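Local structure of 450aa long hypothetical fmu protein (Pyrococcus horikoshii, 2YXL) at residues Arg190-Lys195 with Leu277-Lys282. The protein probably methylates carbon 5 of cytosine in RNA, with S-adenosyl-L-methionine as methyl donor, as an archaeal relative of the bacterial Fmu/RsmB enzymes. Numbering follows the deposited sequence.
Sequences RVNTLK and LAELMK
E279, on the last turn of helix 272-280, reaches into the end of strand 186-191 and the turn after it, and R190 and T193 grip its carboxylate. E279 CB passes 3.8 Å from T193 OG1, and E279 CG 4.0 Å from the same oxygen. CG stands anti to the carbonyl carbon of E279 (chi1 -69°), and the extended chain carries both oxygens to the facing segment, with E279 CD 3.6 Å from T193 N. There the two oxygens divide their partners. T193 N, 2.7 Å from E279 OE1, comes from above the carboxylate plane. Threonine suits this place by its hydroxyl: set between backbone N and carbonyl carbon (chi1 55°), T193 OG1 adds a second bond to E279 OE1, 2.5 Å long, at the anti lone pair. E279 OE2 takes the salt bridge, met by R190 NH2 at 2.5 Å nearly in line with its C-O bond, while R190 NE adds a weak bond at 3.0 Å. OE2 lies at the guanidinium edge, in its plane, though the two flat groups are turned 46° apart. L194 CD1 packs against the helix backbone, 3.9 Å from A278 O. Were E279 an alanine, the buried R190 would probably lose its counter-charge and the T193 amide its acceptor. R190 NH1 bonds to Q244 OE1. The E279 bonds join the ferredoxin-like domain to the helix following the predicted S-adenosyl-L-methionine-binding loop of the Rossmann-like methyltransferase fold.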
ATOM      1  N   ARG A 190     -12.658   6.925   0.442  1.00 40.64           N
ATOM      2  CA  ARG A 190     -13.206   8.152  -0.130  1.00 40.59           C
ATOM      3  C   ARG A 190     -14.667   7.947  -0.508  1.00 40.85           C
ATOM      4  O   ARG A 190     -15.038   6.896  -1.035  1.00 40.87           O
ATOM      5  CB  ARG A 190     -12.403   8.608  -1.351  1.00 40.52           C
ATOM      6  CG  ARG A 190     -12.588  10.086  -1.680  1.00 40.28           C
ATOM      7  CD  ARG A 190     -11.946  10.489  -3.005  1.00 40.30           C
ATOM      8  NE  ARG A 190     -12.738  10.056  -4.155  1.00 39.45           N
ATOM      9  CZ  ARG A 190     -12.380   9.100  -5.009  1.00 39.27           C
ATOM     10  NH1 ARG A 190     -11.220   8.462  -4.875  1.00 39.15           N
ATOM     11  NH2 ARG A 190     -13.184   8.789  -6.013  1.00 38.99           N
ATOM     12  N   VAL A 191     -15.488   8.957  -0.227  1.00 41.05           N
ATOM     13  CA  VAL A 191     -16.902   8.941  -0.584  1.00 41.27           C
ATOM     14  C   VAL A 191     -17.085   9.494  -1.998  1.00 41.57           C
ATOM     15  O   VAL A 191     -16.627  10.596  -2.311  1.00 41.59           O
ATOM     16  CB  VAL A 191     -17.758   9.740   0.442  1.00 41.26           C
ATOM     17  CG1 VAL A 191     -19.184   9.948  -0.060  1.00 41.02           C
ATOM     18  CG2 VAL A 191     -17.773   9.030   1.786  1.00 41.10           C
ATOM     19  N   ASN A 192     -17.747   8.709  -2.846  1.00 41.92           N
ATOM     20  CA  ASN A 192     -18.040   9.098  -4.221  1.00 42.25           C
ATOM     21  C   ASN A 192     -19.181  10.114  -4.271  1.00 42.49           C
ATOM     22  O   ASN A 192     -20.359   9.743  -4.233  1.00 42.52           O
ATOM     23  CB  ASN A 192     -18.365   7.849  -5.058  1.00 42.25           C
ATOM     24  CG  ASN A 192     -18.619   8.160  -6.532  1.00 42.40           C
ATOM     25  OD1 ASN A 192     -19.197   7.344  -7.248  1.00 42.57           O
ATOM     26  ND2 ASN A 192     -18.182   9.326  -6.989  1.00 42.40           N
ATOM     27  N   THR A 193     -18.815  11.394  -4.360  1.00 42.83           N
ATOM     28  CA  THR A 193     -19.780  12.501  -4.367  1.00 43.22           C
ATOM     29  C   THR A 193     -20.731  12.446  -5.559  1.00 43.46           C
ATOM     30  O   THR A 193     -21.822  13.014  -5.525  1.00 43.54           O
ATOM     31  CB  THR A 193     -19.080  13.876  -4.363  1.00 43.22           C
ATOM     32  OG1 THR A 193     -18.158  13.951  -5.460  1.00 43.51           O
ATOM     33  CG2 THR A 193     -18.338  14.099  -3.054  1.00 43.01           C
ATOM     34  N   LEU A 194     -20.302  11.746  -6.604  1.00 43.80           N
ATOM     35  CA  LEU A 194     -21.079  11.579  -7.821  1.00 44.14           C
ATOM     36  C   LEU A 194     -22.289  10.664  -7.605  1.00 44.30           C
ATOM     37  O   LEU A 194     -23.226  10.666  -8.406  1.00 44.35           O
ATOM     38  CB  LEU A 194     -20.172  11.008  -8.912  1.00 44.17           C
ATOM     39  CG  LEU A 194     -20.312  11.500 -10.350  1.00 44.44           C
ATOM     40  CD1 LEU A 194     -18.942  11.512 -11.013  1.00 44.70           C
ATOM     41  CD2 LEU A 194     -21.294  10.639 -11.134  1.00 44.97           C
ATOM     42  N   LYS A 195     -22.271   9.896  -6.516  1.00 44.55           N
ATOM     43  CA  LYS A 195     -23.294   8.880  -6.266  1.00 44.74           C
ATOM     44  C   LYS A 195     -23.839   8.885  -4.828  1.00 44.88           C
ATOM     45  O   LYS A 195     -24.873   8.273  -4.552  1.00 44.95           O
ATOM     46  CB  LYS A 195     -22.747   7.495  -6.638  1.00 44.71           C
ATOM     47  CG  LYS A 195     -23.810   6.457  -6.976  1.00 44.71           C
ATOM     48  CD  LYS A 195     -23.208   5.259  -7.694  1.00 44.59           C
ATOM     49  CE  LYS A 195     -23.318   5.381  -9.206  1.00 44.49           C
ATOM     50  NZ  LYS A 195     -24.683   5.037  -9.690  1.00 44.46           N
ATOM     51  N   LEU A 277     -10.695  12.263 -10.118  1.00 39.79           N
ATOM     52  CA  LEU A 277     -10.626  13.330 -11.122  1.00 39.61           C
ATOM     53  C   LEU A 277     -11.980  13.529 -11.798  1.00 39.58           C
ATOM     54  O   LEU A 277     -12.395  14.663 -12.046  1.00 39.66           O
ATOM     55  CB  LEU A 277      -9.552  13.028 -12.174  1.00 39.67           C
ATOM     56  CG  LEU A 277      -8.066  12.976 -11.793  1.00 39.53           C
ATOM     57  CD1 LEU A 277      -7.269  12.301 -12.900  1.00 39.64           C
ATOM     58  CD2 LEU A 277      -7.492  14.356 -11.493  1.00 39.26           C
ATOM     59  N   ALA A 278     -12.666  12.419 -12.074  1.00 39.42           N
ATOM     60  CA  ALA A 278     -14.000  12.439 -12.676  1.00 39.27           C
ATOM     61  C   ALA A 278     -15.057  13.102 -11.782  1.00 39.12           C
ATOM     62  O   ALA A 278     -15.971  13.760 -12.286  1.00 39.17           O
ATOM     63  CB  ALA A 278     -14.426  11.034 -13.049  1.00 39.26           C
ATOM     64  N   GLU A 279     -14.928  12.922 -10.466  1.00 38.96           N
ATOM     65  CA  GLU A 279     -15.809  13.572  -9.491  1.00 38.82           C
ATOM     66  C   GLU A 279     -15.654  15.085  -9.544  1.00 38.50           C
ATOM     67  O   GLU A 279     -16.642  15.818  -9.545  1.00 38.47           O
ATOM     68  CB  GLU A 279     -15.505  13.099  -8.068  1.00 38.85           C
ATOM     69  CG  GLU A 279     -15.875  11.659  -7.765  1.00 39.16           C
ATOM     70  CD  GLU A 279     -15.818  11.345  -6.277  1.00 39.30           C
ATOM     71  OE1 GLU A 279     -16.422  12.094  -5.473  1.00 40.30           O
ATOM     72  OE2 GLU A 279     -15.180  10.340  -5.910  1.00 39.20           O
ATOM     73  N   LEU A 280     -14.403  15.538  -9.585  1.00 38.22           N
ATOM     74  CA  LEU A 280     -14.077  16.962  -9.637  1.00 37.94           C
ATOM     75  C   LEU A 280     -14.495  17.613 -10.953  1.00 37.79           C
ATOM     76  O   LEU A 280     -14.795  18.805 -10.995  1.00 37.79           O
ATOM     77  CB  LEU A 280     -12.582  17.171  -9.395  1.00 37.86           C
ATOM     78  CG  LEU A 280     -12.076  16.827  -7.993  1.00 37.62           C
ATOM     79  CD1 LEU A 280     -10.568  16.677  -8.000  1.00 36.86           C
ATOM     80  CD2 LEU A 280     -12.523  17.882  -6.977  1.00 37.08           C
ATOM     81  N   MET A 281     -14.507  16.819 -12.021  1.00 37.65           N
ATOM     82  CA  MET A 281     -14.964  17.273 -13.333  1.00 37.47           C
ATOM     83  C   MET A 281     -16.473  17.089 -13.459  1.00 37.28           C
ATOM     84  O   MET A 281     -17.055  17.376 -14.509  1.00 37.23           O
ATOM     85  CB  MET A 281     -14.239  16.508 -14.443  1.00 37.50           C
ATOM     86  CG  MET A 281     -12.747  16.792 -14.519  1.00 37.47           C
ATOM     87  SD  MET A 281     -11.794  15.457 -15.268  1.00 37.59           S
ATOM     88  CE  MET A 281     -12.193  15.666 -17.007  1.00 36.89           C
ATOM     89  N   LYS A 282     -17.089  16.605 -12.379  1.00 37.01           N
ATOM     90  CA  LYS A 282     -18.538  16.377 -12.288  1.00 36.77           C
ATOM     91  C   LYS A 282     -19.091  15.568 -13.467  1.00 36.36           C
ATOM     92  O   LYS A 282     -20.117  15.919 -14.057  1.00 36.29           O
ATOM     93  CB  LYS A 282     -19.301  17.699 -12.093  1.00 36.78           C
ATOM     94  CG  LYS A 282     -18.850  18.506 -10.873  1.00 37.06           C
ATOM     95  CD  LYS A 282     -19.842  19.605 -10.511  1.00 37.13           C
ATOM     96  CE  LYS A 282     -20.838  19.124  -9.464  1.00 37.86           C
ATOM     97  NZ  LYS A 282     -21.823  20.187  -9.113  1.00 38.40           N
TER